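Local coordinates for protein inactive Zymogen C11 Protease (Parabacteroides distasonis, PDB 6MZO) that is an inactive zymogen that, once activated, probably cleaves peptide bonds as a clostripain-like (family C11) cysteine protease of clan CD, at residues Q95-V100 with S151-D156; G211-F216 with V302-T307; T244-K249 with D279-R284. All coordinates share one frame; numbering follows the deposited sequence.

Interaction 1: residues Q95-V100 with S151-D156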
ATOM      1  N   GLN A  95       8.120  17.095  -3.609  1.00 35.89           N
ATOM      2  CA  GLN A  95       8.695  17.959  -4.665  1.00 39.12           C
ATOM      3  C   GLN A  95       8.160  17.544  -6.054  1.00 38.13           C
ATOM      4  O   GLN A  95       7.717  18.386  -6.854  1.00 39.61           O
ATOM      5  CB  GLN A  95      10.207  17.879  -4.676  1.00 44.57           C
ATOM      6  CG  GLN A  95      10.805  18.664  -5.837  1.00 56.97           C
ATOM      7  CD  GLN A  95      12.305  18.514  -5.923  1.00 67.04           C
ATOM      8  OE1 GLN A  95      12.964  18.200  -4.920  1.00 71.33           O
ATOM      9  NE2 GLN A  95      12.859  18.728  -7.122  1.00 68.60           N
ATOM     10  N   ILE A  96       8.165  16.234  -6.315  1.00 34.43           N
ATOM     11  CA  ILE A  96       7.709  15.680  -7.572  1.00 31.24           C
ATOM     12  C   ILE A  96       6.188  15.830  -7.703  1.00 32.97           C
ATOM     13  O   ILE A  96       5.690  16.215  -8.763  1.00 32.58           O
ATOM     14  CB  ILE A  96       8.087  14.184  -7.694  1.00 30.94           C
ATOM     15  CG1 ILE A  96       9.626  14.008  -7.681  1.00 34.89           C
ATOM     16  CG2 ILE A  96       7.465  13.582  -8.952  1.00 29.04           C
ATOM     17  CD1 ILE A  96      10.422  14.804  -8.795  1.00 35.84           C
ATOM     18  N   ILE A  97       5.457  15.536  -6.619  1.00 31.23           N
ATOM     19  CA  ILE A  97       3.987  15.690  -6.679  1.00 31.00           C
ATOM     20  C   ILE A  97       3.665  17.163  -6.982  1.00 35.05           C
ATOM     21  O   ILE A  97       2.766  17.478  -7.813  1.00 33.93           O
ATOM     22  CB  ILE A  97       3.327  15.253  -5.350  1.00 29.57           C
ATOM     23  CG1 ILE A  97       3.394  13.768  -5.202  1.00 26.58           C
ATOM     24  CG2 ILE A  97       1.851  15.704  -5.331  1.00 32.37           C
ATOM     25  CD1 ILE A  97       3.104  13.352  -3.779  1.00 28.23           C
ATOM     26  N   ASP A  98       4.356  18.102  -6.316  1.00 36.34           N
ATOM     27  CA  ASP A  98       4.069  19.493  -6.574  1.00 36.11           C
ATOM     28  C   ASP A  98       4.292  19.838  -8.025  1.00 38.38           C
ATOM     29  O   ASP A  98       3.496  20.594  -8.629  1.00 39.86           O
ATOM     30  CB  ASP A  98       4.947  20.424  -5.697  1.00 38.54           C
ATOM     31  CG  ASP A  98       4.554  20.376  -4.246  1.00 39.50           C
ATOM     32  OD1 ASP A  98       3.443  19.947  -3.921  1.00 40.35           O
ATOM     33  OD2 ASP A  98       5.374  20.782  -3.398  1.00 42.92           O
ATOM     34  N   LYS A  99       5.407  19.344  -8.569  1.00 37.55           N
ATOM     35  CA  LYS A  99       5.703  19.654  -9.972  1.00 36.32           C
ATOM     36  C   LYS A  99       4.623  19.079 -10.910  1.00 35.64           C
ATOM     37  O   LYS A  99       4.142  19.748 -11.839  1.00 39.28           O
ATOM     38  CB  LYS A  99       7.102  19.140 -10.352  1.00 39.36           C
ATOM     39  CG  LYS A  99       7.360  19.237 -11.836  1.00 45.04           C
ATOM     40  CD  LYS A  99       8.813  19.047 -12.224  1.00 51.04           C
ATOM     41  CE  LYS A  99       9.029  19.431 -13.718  1.00 55.11           C
ATOM     42  NZ  LYS A  99       9.037  20.908 -13.861  1.00 53.37           N
ATOM     43  N   VAL A 100       4.234  17.835 -10.653  1.00 32.51           N
ATOM     44  CA  VAL A 100       3.235  17.232 -11.507  1.00 32.46           C
ATOM     45  C   VAL A 100       1.900  17.982 -11.434  1.00 33.84           C
ATOM     46  O   VAL A 100       1.244  18.151 -12.443  1.00 34.26           O
ATOM     47  CB  VAL A 100       3.090  15.765 -11.090  1.00 29.30           C
ATOM     48  CG1 VAL A 100       1.827  15.139 -11.669  1.00 28.48           C
ATOM     49  CG2 VAL A 100       4.371  15.015 -11.495  1.00 31.87           C
ATOM     50  N   SER A 151      -0.161  14.526   3.789  1.00 39.16           N
ATOM     51  CA  SER A 151      -1.398  15.044   4.372  1.00 40.63           C
ATOM     52  C   SER A 151      -1.887  16.355   3.714  1.00 40.81           C
ATOM     53  O   SER A 151      -3.081  16.639   3.787  1.00 46.02           O
ATOM     54  CB  SER A 151      -1.253  15.249   5.888  1.00 42.52           C
ATOM     55  OG  SER A 151      -0.410  16.357   6.124  1.00 43.11           O
ATOM     56  N   LYS A 152      -1.003  17.113   3.042  1.00 38.81           N
ATOM     57  CA  LYS A 152      -1.382  18.339   2.336  1.00 42.19           C
ATOM     58  C   LYS A 152      -2.062  18.142   0.974  1.00 43.43           C
ATOM     59  O   LYS A 152      -2.419  19.127   0.291  1.00 47.65           O
ATOM     60  CB  LYS A 152      -0.140  19.209   2.111  1.00 45.73           C
ATOM     61  CG  LYS A 152       0.962  18.531   1.237  1.00 52.94           C
ATOM     62  CD  LYS A 152       2.254  19.418   1.161  1.00 68.06           C
ATOM     63  CE  LYS A 152       3.535  18.553   1.256  1.00 66.00           C
ATOM     64  NZ  LYS A 152       3.861  18.086   2.668  1.00 62.25           N
ATOM     65  N   TYR A 153      -2.162  16.895   0.537  1.00 37.36           N
ATOM     66  CA  TYR A 153      -2.811  16.584  -0.743  1.00 36.89           C
ATOM     67  C   TYR A 153      -4.159  15.934  -0.606  1.00 34.34           C
ATOM     68  O   TYR A 153      -4.543  15.482   0.457  1.00 30.73           O
ATOM     69  CB  TYR A 153      -1.950  15.641  -1.587  1.00 39.48           C
ATOM     70  CG  TYR A 153      -0.568  16.186  -1.795  1.00 40.70           C
ATOM     71  CD1 TYR A 153      -0.363  17.299  -2.594  1.00 41.44           C
ATOM     72  CD2 TYR A 153       0.530  15.551  -1.232  1.00 44.40           C
ATOM     73  CE1 TYR A 153       0.905  17.822  -2.786  1.00 43.48           C
ATOM     74  CE2 TYR A 153       1.804  16.056  -1.419  1.00 48.47           C
ATOM     75  CZ  TYR A 153       1.987  17.185  -2.199  1.00 47.74           C
ATOM     76  OH  TYR A 153       3.264  17.672  -2.371  1.00 52.37           O
ATOM     77  N   HIS A 154      -4.888  15.854  -1.728  1.00 30.47           N
ATOM     78  CA  HIS A 154      -6.002  14.953  -1.706  1.00 33.71           C
ATOM     79  C   HIS A 154      -6.038  14.118  -2.963  1.00 30.38           C
ATOM     80  O   HIS A 154      -6.235  14.635  -4.077  1.00 30.61           O
ATOM     81  CB  HIS A 154      -7.351  15.642  -1.568  1.00 39.54           C
ATOM     82  CG  HIS A 154      -8.419  14.660  -1.208  1.00 45.78           C
ATOM     83  ND1 HIS A 154      -8.629  14.244   0.093  1.00 52.59           N
ATOM     84  CD2 HIS A 154      -9.237  13.910  -1.982  1.00 44.27           C
ATOM     85  CE1 HIS A 154      -9.576  13.320   0.105  1.00 51.43           C
ATOM     86  NE2 HIS A 154      -9.972  13.118  -1.139  1.00 49.59           N
ATOM     87  N   PHE A 155      -5.865  12.822  -2.767  1.00 24.53           N
ATOM     88  CA  PHE A 155      -5.883  11.939  -3.912  1.00 22.38           C
ATOM     89  C   PHE A 155      -7.157  11.153  -3.969  1.00 26.14           C
ATOM     90  O   PHE A 155      -7.709  10.815  -2.941  1.00 25.03           O
ATOM     91  CB  PHE A 155      -4.729  10.910  -3.786  1.00 23.49           C
ATOM     92  CG  PHE A 155      -3.394  11.559  -3.814  1.00 24.63           C
ATOM     93  CD1 PHE A 155      -2.880  11.989  -5.012  1.00 25.89           C
ATOM     94  CD2 PHE A 155      -2.672  11.738  -2.643  1.00 28.63           C
ATOM     95  CE1 PHE A 155      -1.622  12.643  -5.089  1.00 28.58           C
ATOM     96  CE2 PHE A 155      -1.441  12.360  -2.708  1.00 27.64           C
ATOM     97  CZ  PHE A 155      -0.919  12.820  -3.930  1.00 28.07           C
ATOM     98  N   ASP A 156      -7.619  10.835  -5.160  1.00 22.47           N
ATOM     99  CA  ASP A 156      -8.790   9.919  -5.223  1.00 22.65           C
ATOM    100  C   ASP A 156      -8.385   8.541  -4.748  1.00 21.72           C
ATOM    101  O   ASP A 156      -9.236   7.811  -4.168  1.00 23.77           O
ATOM    102  CB  ASP A 156      -9.320   9.830  -6.666  1.00 24.54           C
ATOM    103  CG  ASP A 156     -10.100  11.074  -7.075  1.00 28.05           C
ATOM    104  OD1 ASP A 156     -10.126  12.082  -6.349  1.00 26.72           O
ATOM    105  OD2 ASP A 156     -10.746  11.065  -8.135  1.00 29.25           O
TER
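The hydroxyl of Tyr-153 donates a hydrogen bond to the carboxylate of Asp-98, OH to OD1 2.8 Å, reaching the oxygen from above the carboxylate plane, 51° out of it. Seen from the ring, OD1 lies at the edge, in plane; the carboxylate itself is turned 59° from the ring. From the preceding position of the helix, Ile-97 presses its CG2 methyl on one face, offset toward the rim, in a CH-pi contact 3.6 Å from CG2 to the Tyr-153 centroid. CG1 stands beside the backbone N (chi1 -71°) and CG2 anti to it, which turns that methyl onto the ring. Lys-152 CG lies over the opposite face, so the phenol is sandwiched between two aliphatic groups. The other branch of Ile-97 ends in CD1, 4.1 Å from CZ at the edge of the Phe-155 ring. A leucine in place of Tyr-153 would probably leave Asp-98 OD1 without its hydroxyl donor and open a gap between Ile-97 and Lys-152. The contact ties helix 90-103 to the loop from helix 143-150 into strand 155-162. Ile-97 also touches Leu-16 on strand 14-19, which sets the helix against the central sheet, and Phe-155 is tied by backbone hydrogen bonds to Cys-177 and Asp-179.

Interaction 2: residues G211-F216 with V302-T307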
ATOM      1  N   GLY A 211     -12.206  -2.216  -9.706  1.00 22.56           N
ATOM      2  CA  GLY A 211     -11.625  -2.791 -10.908  1.00 22.90           C
ATOM      3  C   GLY A 211     -10.157  -3.075 -10.749  1.00 24.45           C
ATOM      4  O   GLY A 211      -9.688  -4.132 -11.127  1.00 22.56           O
ATOM      5  N   ILE A 212      -9.422  -2.092 -10.233  1.00 20.21           N
ATOM      6  CA  ILE A 212      -7.989  -2.286 -10.082  1.00 18.40           C
ATOM      7  C   ILE A 212      -7.646  -3.497  -9.205  1.00 21.80           C
ATOM      8  O   ILE A 212      -6.838  -4.328  -9.604  1.00 20.17           O
ATOM      9  CB  ILE A 212      -7.339  -1.012  -9.501  1.00 18.38           C
ATOM     10  CG1 ILE A 212      -7.392   0.117 -10.538  1.00 21.02           C
ATOM     11  CG2 ILE A 212      -5.870  -1.298  -9.062  1.00 19.60           C
ATOM     12  CD1 ILE A 212      -7.073   1.502  -9.906  1.00 23.99           C
ATOM     13  N   ALA A 213      -8.374  -3.616  -8.085  1.00 20.80           N
ATOM     14  CA  ALA A 213      -8.108  -4.750  -7.185  1.00 21.48           C
ATOM     15  C   ALA A 213      -8.567  -6.082  -7.778  1.00 21.04           C
ATOM     16  O   ALA A 213      -7.888  -7.103  -7.640  1.00 23.07           O
ATOM     17  CB  ALA A 213      -8.772  -4.467  -5.877  1.00 22.05           C
ATOM     18  N   THR A 214      -9.692  -6.050  -8.491  1.00 20.61           N
ATOM     19  CA  THR A 214     -10.174  -7.284  -9.150  1.00 20.83           C
ATOM     20  C   THR A 214      -9.195  -7.760 -10.232  1.00 22.81           C
ATOM     21  O   THR A 214      -8.985  -8.973 -10.397  1.00 25.63           O
ATOM     22  CB  THR A 214     -11.596  -7.170  -9.742  1.00 27.79           C
ATOM     23  OG1 THR A 214     -11.597  -6.270 -10.862  1.00 36.60           O
ATOM     24  CG2 THR A 214     -12.537  -6.666  -8.698  1.00 24.01           C
ATOM     25  N   LYS A 215      -8.542  -6.822 -10.924  1.00 21.09           N
ATOM     26  CA  LYS A 215      -7.540  -7.193 -11.891  1.00 21.82           C
ATOM     27  C   LYS A 215      -6.297  -7.776 -11.275  1.00 20.31           C
ATOM     28  O   LYS A 215      -5.707  -8.685 -11.839  1.00 24.13           O
ATOM     29  CB  LYS A 215      -7.165  -5.963 -12.724  1.00 23.01           C
ATOM     30  CG  LYS A 215      -7.989  -5.874 -14.032  1.00 27.53           C
ATOM     31  CD  LYS A 215      -9.492  -5.522 -13.868  1.00 43.34           C
ATOM     32  CE  LYS A 215     -10.223  -5.224 -15.271  1.00 23.05           C
ATOM     33  NZ  LYS A 215      -9.425  -4.183 -15.956  1.00 24.84           N
ATOM     34  N   PHE A 216      -5.900  -7.232 -10.124  1.00 21.78           N
ATOM     35  CA  PHE A 216      -4.792  -7.812  -9.376  1.00 20.43           C
ATOM     36  C   PHE A 216      -5.078  -9.296  -9.005  1.00 25.84           C
ATOM     37  O   PHE A 216      -4.214 -10.171  -9.217  1.00 23.56           O
ATOM     38  CB  PHE A 216      -4.543  -6.989  -8.091  1.00 18.96           C
ATOM     39  CG  PHE A 216      -3.407  -7.524  -7.244  1.00 20.96           C
ATOM     40  CD1 PHE A 216      -3.565  -8.655  -6.396  1.00 22.66           C
ATOM     41  CD2 PHE A 216      -2.195  -6.901  -7.320  1.00 23.44           C
ATOM     42  CE1 PHE A 216      -2.496  -9.112  -5.603  1.00 21.53           C
ATOM     43  CE2 PHE A 216      -1.113  -7.297  -6.509  1.00 25.41           C
ATOM     44  CZ  PHE A 216      -1.258  -8.430  -5.660  1.00 25.70           C
ATOM     45  N   VAL A 302     -13.680  -2.121   4.456  1.00 23.91           N
ATOM     46  CA  VAL A 302     -12.930  -2.927   3.493  1.00 21.19           C
ATOM     47  C   VAL A 302     -13.938  -3.252   2.348  1.00 27.25           C
ATOM     48  O   VAL A 302     -14.771  -4.207   2.473  1.00 27.34           O
ATOM     49  CB  VAL A 302     -12.349  -4.141   4.125  1.00 21.67           C
ATOM     50  CG1 VAL A 302     -11.571  -4.973   3.043  1.00 24.71           C
ATOM     51  CG2 VAL A 302     -11.346  -3.775   5.277  1.00 25.77           C
ATOM     52  N   ILE A 303     -13.930  -2.463   1.275  1.00 24.66           N
ATOM     53  CA  ILE A 303     -15.009  -2.544   0.310  1.00 26.96           C
ATOM     54  C   ILE A 303     -14.797  -3.618  -0.723  1.00 24.27           C
ATOM     55  O   ILE A 303     -15.780  -4.038  -1.364  1.00 27.45           O
ATOM     56  CB  ILE A 303     -15.304  -1.188  -0.414  1.00 27.31           C
ATOM     57  CG1 ILE A 303     -14.066  -0.737  -1.221  1.00 25.24           C
ATOM     58  CG2 ILE A 303     -15.769  -0.192   0.654  1.00 29.72           C
ATOM     59  CD1 ILE A 303     -14.473   0.349  -2.261  1.00 30.95           C
ATOM     60  N   TYR A 304     -13.540  -4.079  -0.855  1.00 23.19           N
ATOM     61  CA  TYR A 304     -13.230  -5.211  -1.716  1.00 23.77           C
ATOM     62  C   TYR A 304     -12.048  -5.903  -1.119  1.00 23.27           C
ATOM     63  O   TYR A 304     -11.110  -5.226  -0.658  1.00 25.42           O
ATOM     64  CB  TYR A 304     -12.927  -4.742  -3.148  1.00 24.46           C
ATOM     65  CG  TYR A 304     -12.539  -5.917  -4.039  1.00 25.04           C
ATOM     66  CD1 TYR A 304     -13.497  -6.678  -4.694  1.00 30.44           C
ATOM     67  CD2 TYR A 304     -11.196  -6.308  -4.119  1.00 25.37           C
ATOM     68  CE1 TYR A 304     -13.122  -7.743  -5.473  1.00 31.52           C
ATOM     69  CE2 TYR A 304     -10.774  -7.399  -4.907  1.00 28.53           C
ATOM     70  CZ  TYR A 304     -11.756  -8.127  -5.538  1.00 29.52           C
ATOM     71  OH  TYR A 304     -11.456  -9.198  -6.372  1.00 30.98           O
ATOM     72  N   LYS A 305     -12.063  -7.245  -1.110  1.00 23.59           N
ATOM     73  CA  LYS A 305     -10.881  -8.016  -0.724  1.00 22.36           C
ATOM     74  C   LYS A 305     -10.870  -9.328  -1.486  1.00 25.94           C
ATOM     75  O   LYS A 305     -11.928  -9.879  -1.875  1.00 28.40           O
ATOM     76  CB  LYS A 305     -10.829  -8.262   0.756  1.00 24.08           C
ATOM     77  CG  LYS A 305     -11.931  -9.261   1.241  1.00 26.57           C
ATOM     78  CD  LYS A 305     -11.702  -9.614   2.729  1.00 29.54           C
ATOM     79  CE  LYS A 305     -12.741 -10.665   3.141  1.00 38.49           C
ATOM     80  NZ  LYS A 305     -14.045 -10.031   3.090  1.00 44.76           N
ATOM     81  N   ALA A 306      -9.685  -9.826  -1.772  1.00 23.41           N
ATOM     82  CA  ALA A 306      -9.589 -11.111  -2.418  1.00 26.46           C
ATOM     83  C   ALA A 306      -8.281 -11.759  -2.050  1.00 26.31           C
ATOM     84  O   ALA A 306      -7.260 -11.099  -1.855  1.00 24.24           O
ATOM     85  CB  ALA A 306      -9.721 -10.989  -3.933  1.00 25.91           C
ATOM     86  N   THR A 307      -8.311 -13.101  -1.975  1.00 26.41           N
ATOM     87  CA  THR A 307      -7.089 -13.836  -1.743  1.00 28.71           C
ATOM     88  C   THR A 307      -7.084 -15.195  -2.471  1.00 30.75           C
ATOM     89  O   THR A 307      -8.141 -15.851  -2.654  1.00 31.44           O
ATOM     90  CB  THR A 307      -6.874 -14.112  -0.229  1.00 30.65           C
ATOM     91  OG1 THR A 307      -5.645 -14.809  -0.043  1.00 27.01           O
ATOM     92  CG2 THR A 307      -8.064 -14.999   0.351  1.00 29.74           C
TER
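In Tyr-304, CG lies anti to the backbone N, chi1 177°, and this throws the ring off strand 302-307 toward Ala-213 and Thr-214 on the helix. Thr-214 has chi1 68°, which sets OG1 between its own N and carbonyl carbon; CG2 then stands anti to the carbonyl carbon, beside the backbone N, and meets the tyrosine. The two residues of the helix share the ring. Both methyls lie on the same side of the ring plane, Ala-213 CB 3.5 Å from Tyr-304 CD2 and Thr-214 CG2 3.5 Å from Tyr-304 CE1. Both approach the ring obliquely, and the Thr-214 and Tyr-304 side chains cross at about a right angle. Thr-214 CG2 is also 3.6 Å from Tyr-304 OH, so this methyl follows the outer half of the ring, while Ala-213 keeps to the CD2 and CE2 atoms. No hydrogen bond passes between the segments; the contact is van der Waals.

This is helix-on-sheet packing in an alpha/beta fold: helix 209-220 lies against the edge of the mixed nine-stranded sheet, where 302-307 is the outermost strand and runs antiparallel to its neighbour 226-231. Ala-213 also touches Val-229 on that neighbour, so the small residue sits where helix and sheet come close, with CA atoms of Ala-213 and Tyr-304 7.5 Å apart.

The polar branch of Thr-214 turns back on the helix. OG1 donates to Gly-211 O at 2.9 Å, tilted 30° from the carbonyl plane. Gly-211 O takes the Lys-215 N-H as well, from the same face. Tyr-304 also touches Val-210 and Tyr-217 of the same helix.

Interaction 3: residues T244-K249 with D279-R284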
ATOM      1  N   THR A 244     -13.280   0.589  21.418  1.00 34.40           N
ATOM      2  CA  THR A 244     -14.109   0.075  22.535  1.00 35.33           C
ATOM      3  C   THR A 244     -13.537  -1.208  23.127  1.00 32.70           C
ATOM      4  O   THR A 244     -13.685  -1.452  24.338  1.00 36.34           O
ATOM      5  CB  THR A 244     -15.575  -0.160  22.116  1.00 40.81           C
ATOM      6  OG1 THR A 244     -15.650  -1.218  21.157  1.00 45.42           O
ATOM      7  CG2 THR A 244     -16.158   1.100  21.476  1.00 37.65           C
ATOM      8  N   LEU A 245     -12.774  -1.965  22.335  1.00 31.14           N
ATOM      9  CA  LEU A 245     -12.209  -3.202  22.844  1.00 29.55           C
ATOM     10  C   LEU A 245     -10.735  -3.076  23.177  1.00 33.41           C
ATOM     11  O   LEU A 245     -10.221  -3.908  23.919  1.00 33.26           O
ATOM     12  CB  LEU A 245     -12.433  -4.377  21.865  1.00 32.85           C
ATOM     13  CG  LEU A 245     -11.694  -4.401  20.504  1.00 30.21           C
ATOM     14  CD1 LEU A 245     -10.739  -5.573  20.406  1.00 28.45           C
ATOM     15  CD2 LEU A 245     -12.648  -4.472  19.329  1.00 30.60           C
ATOM     16  N   PHE A 246     -10.037  -2.052  22.678  1.00 28.56           N
ATOM     17  CA  PHE A 246      -8.603  -1.974  22.974  1.00 26.13           C
ATOM     18  C   PHE A 246      -8.269  -1.023  24.130  1.00 30.94           C
ATOM     19  O   PHE A 246      -7.236  -1.187  24.797  1.00 28.32           O
ATOM     20  CB  PHE A 246      -7.838  -1.529  21.711  1.00 25.00           C
ATOM     21  CG  PHE A 246      -7.609  -2.626  20.755  1.00 25.75           C
ATOM     22  CD1 PHE A 246      -6.661  -3.601  21.039  1.00 28.05           C
ATOM     23  CD2 PHE A 246      -8.307  -2.671  19.534  1.00 26.48           C
ATOM     24  CE1 PHE A 246      -6.437  -4.637  20.149  1.00 25.75           C
ATOM     25  CE2 PHE A 246      -8.044  -3.688  18.622  1.00 23.18           C
ATOM     26  CZ  PHE A 246      -7.109  -4.671  18.931  1.00 25.36           C
ATOM     27  N   HIS A 247      -9.123  -0.028  24.342  1.00 32.94           N
ATOM     28  CA  HIS A 247      -8.727   1.088  25.214  1.00 34.82           C
ATOM     29  C   HIS A 247      -8.645   0.669  26.684  1.00 33.40           C
ATOM     30  O   HIS A 247      -8.094   1.433  27.523  1.00 34.43           O
ATOM     31  CB  HIS A 247      -9.681   2.288  25.048  1.00 37.90           C
ATOM     32  CG  HIS A 247     -11.009   2.111  25.719  1.00 42.40           C
ATOM     33  ND1 HIS A 247     -11.715   0.928  25.692  1.00 44.54           N
ATOM     34  CD2 HIS A 247     -11.743   2.962  26.469  1.00 51.90           C
ATOM     35  CE1 HIS A 247     -12.825   1.055  26.392  1.00 49.49           C
ATOM     36  NE2 HIS A 247     -12.858   2.276  26.889  1.00 55.25           N
ATOM     37  N   ASP A 248      -9.161  -0.513  27.042  1.00 31.16           N
ATOM     38  CA  ASP A 248      -9.136  -0.922  28.440  1.00 32.32           C
ATOM     39  C   ASP A 248      -8.297  -2.175  28.647  1.00 28.68           C
ATOM     40  O   ASP A 248      -8.388  -2.874  29.698  1.00 30.95           O
ATOM     41  CB  ASP A 248     -10.570  -1.112  28.978  1.00 39.12           C
ATOM     42  CG  ASP A 248     -11.319  -2.271  28.321  1.00 40.60           C
ATOM     43  OD1 ASP A 248     -10.910  -2.755  27.248  1.00 34.45           O
ATOM     44  OD2 ASP A 248     -12.325  -2.717  28.931  1.00 50.62           O
ATOM     45  N   LYS A 249      -7.462  -2.472  27.663  1.00 30.19           N
ATOM     46  CA  LYS A 249      -6.655  -3.715  27.740  1.00 28.94           C
ATOM     47  C   LYS A 249      -5.280  -3.319  28.296  1.00 29.98           C
ATOM     48  O   LYS A 249      -4.642  -2.393  27.753  1.00 27.45           O
ATOM     49  CB  LYS A 249      -6.507  -4.401  26.362  1.00 25.69           C
ATOM     50  CG  LYS A 249      -7.847  -4.923  25.731  1.00 26.52           C
ATOM     51  CD  LYS A 249      -8.406  -6.003  26.651  1.00 28.49           C
ATOM     52  CE  LYS A 249      -9.816  -6.471  26.182  1.00 33.63           C
ATOM     53  NZ  LYS A 249     -10.914  -5.414  26.111  1.00 32.57           N
ATOM     54  N   ASP A 279      -8.949  -9.314  11.838  1.00 22.73           N
ATOM     55  CA  ASP A 279     -10.147  -9.893  12.393  1.00 22.74           C
ATOM     56  C   ASP A 279      -9.807 -11.005  13.366  1.00 23.65           C
ATOM     57  O   ASP A 279     -10.340 -11.056  14.413  1.00 24.84           O
ATOM     58  CB  ASP A 279     -11.078 -10.369  11.265  1.00 24.66           C
ATOM     59  CG  ASP A 279     -12.372 -10.980  11.764  1.00 26.83           C
ATOM     60  OD1 ASP A 279     -12.333 -12.019  12.354  1.00 28.54           O
ATOM     61  OD2 ASP A 279     -13.407 -10.412  11.504  1.00 32.81           O
ATOM     62  N   ASP A 280      -8.890 -11.868  12.990  1.00 25.35           N
ATOM     63  CA  ASP A 280      -8.478 -12.952  13.837  1.00 27.23           C
ATOM     64  C   ASP A 280      -7.982 -12.419  15.190  1.00 25.60           C
ATOM     65  O   ASP A 280      -8.399 -12.873  16.201  1.00 27.34           O
ATOM     66  CB  ASP A 280      -7.425 -13.789  13.137  1.00 26.03           C
ATOM     67  CG  ASP A 280      -7.231 -15.162  13.761  1.00 29.48           C
ATOM     68  OD1 ASP A 280      -8.044 -15.562  14.554  1.00 30.49           O
ATOM     69  OD2 ASP A 280      -6.256 -15.790  13.420  1.00 29.00           O
ATOM     70  N   TYR A 281      -7.111 -11.434  15.158  1.00 22.73           N
ATOM     71  CA  TYR A 281      -6.602 -10.844  16.382  1.00 22.44           C
ATOM     72  C   TYR A 281      -7.726 -10.270  17.227  1.00 24.27           C
ATOM     73  O   TYR A 281      -7.845 -10.559  18.376  1.00 25.06           O
ATOM     74  CB  TYR A 281      -5.598  -9.755  16.062  1.00 19.07           C
ATOM     75  CG  TYR A 281      -5.002  -9.062  17.254  1.00 21.23           C
ATOM     76  CD1 TYR A 281      -4.537  -9.776  18.320  1.00 24.07           C
ATOM     77  CD2 TYR A 281      -4.892  -7.702  17.287  1.00 24.65           C
ATOM     78  CE1 TYR A 281      -3.986  -9.140  19.409  1.00 26.87           C
ATOM     79  CE2 TYR A 281      -4.339  -7.057  18.358  1.00 25.15           C
ATOM     80  CZ  TYR A 281      -3.888  -7.791  19.412  1.00 26.60           C
ATOM     81  OH  TYR A 281      -3.345  -7.168  20.474  1.00 30.83           O
ATOM     82  N   VAL A 282      -8.534  -9.427  16.630  1.00 23.37           N
ATOM     83  CA  VAL A 282      -9.643  -8.817  17.359  1.00 23.99           C
ATOM     84  C   VAL A 282     -10.579  -9.866  17.952  1.00 25.28           C
ATOM     85  O   VAL A 282     -11.045  -9.718  19.112  1.00 27.70           O
ATOM     86  CB  VAL A 282     -10.463  -7.803  16.392  1.00 24.02           C
ATOM     87  CG1 VAL A 282     -11.822  -7.497  16.993  1.00 27.37           C
ATOM     88  CG2 VAL A 282      -9.661  -6.545  16.194  1.00 24.24           C
ATOM     89  N   SER A 283     -10.787 -10.982  17.243  1.00 24.98           N
ATOM     90  CA  SER A 283     -11.660 -12.032  17.776  1.00 26.12           C
ATOM     91  C   SER A 283     -11.134 -12.655  19.105  1.00 27.09           C
ATOM     92  O   SER A 283     -11.907 -13.230  19.878  1.00 30.77           O
ATOM     93  CB  SER A 283     -11.871 -13.156  16.712  1.00 31.41           C
ATOM     94  OG  SER A 283     -10.733 -14.027  16.716  1.00 32.30           O
ATOM     95  N   ARG A 284      -9.840 -12.486  19.398  1.00 26.81           N
ATOM     96  CA  ARG A 284      -9.238 -12.976  20.648  1.00 30.08           C
ATOM     97  C   ARG A 284      -9.437 -12.061  21.836  1.00 32.49           C
ATOM     98  O   ARG A 284      -9.246 -12.467  22.983  1.00 35.67           O
ATOM     99  CB  ARG A 284      -7.725 -13.173  20.516  1.00 31.63           C
ATOM    100  CG  ARG A 284      -7.248 -13.974  19.333  1.00 32.68           C
ATOM    101  CD  ARG A 284      -8.016 -15.214  19.214  1.00 38.47           C
ATOM    102  NE  ARG A 284      -7.851 -15.829  17.901  1.00 39.54           N
ATOM    103  CZ  ARG A 284      -7.467 -17.091  17.711  1.00 47.99           C
ATOM    104  NH1 ARG A 284      -7.210 -17.888  18.781  1.00 53.39           N
ATOM    105  NH2 ARG A 284      -7.342 -17.555  16.475  1.00 44.06           N
TER
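The backbones of helix 235-246 and helix 278-283 come nearest at Leu-245 and Val-282, with CA atoms 8.3 Å apart, and side chains span the distance. Two neighbours on each helix do the work. Leu-245 offers its CD2 methyl to CG1 of Val-282 at 3.9 Å, the two side chains crossing at about a right angle. With chi1 69°, Leu-245 has its CG between the backbone N and the carbonyl carbon, and its CD1 rests over one face of the Phe-246 ring. Phe-246 spans both residues of the other helix: its CE1 lies 3.7 Å from CE2 of Tyr-281, while its CE2 meets Val-282 CG2 at 4.1 Å. The Tyr-281 atom comes in at the edge of the phenylalanine ring, but the two planes are only 37° apart with centroids at 5.8 Å, an oblique aromatic pair. Around this patch, Tyr-357 and Val-356 of helix 351-357 also touch Phe-246, and Phe-294 of helix 288-301 touches Val-282.

Several polar groups are bonded within their own segments: Lys-249 NZ reaches Leu-245 O at 2.7 Å and Asp-248 OD1 in a salt bridge, and Arg-284 NH2 is paired with Asp-280 OD1 at 2.9 Å. With nothing directional crossing between the segments, the fit and burial of four side chains probably set how the helices sit here, while these charges stay paired locally.

In the fold
Interactions 1 and 2 serve the same mixed sheet from different places: interaction 1 brings helix 90-103 to the loop and start of strand 155-162, whereas interaction 2 lies at the edge strand 302-307. Their centres are about 25 Å apart and their nearest atoms about 9 Å. Interaction 3 is of another kind, helix to helix, and its centre lies about 24 Å from the centre of the chain. Along the sequence it is nested in the loop that interaction 2 closes, though the two do not touch: their centres are about 26 Å apart and their nearest atoms about 8 Å. Interaction 1 is about 35 Å from interaction 3, centre to centre.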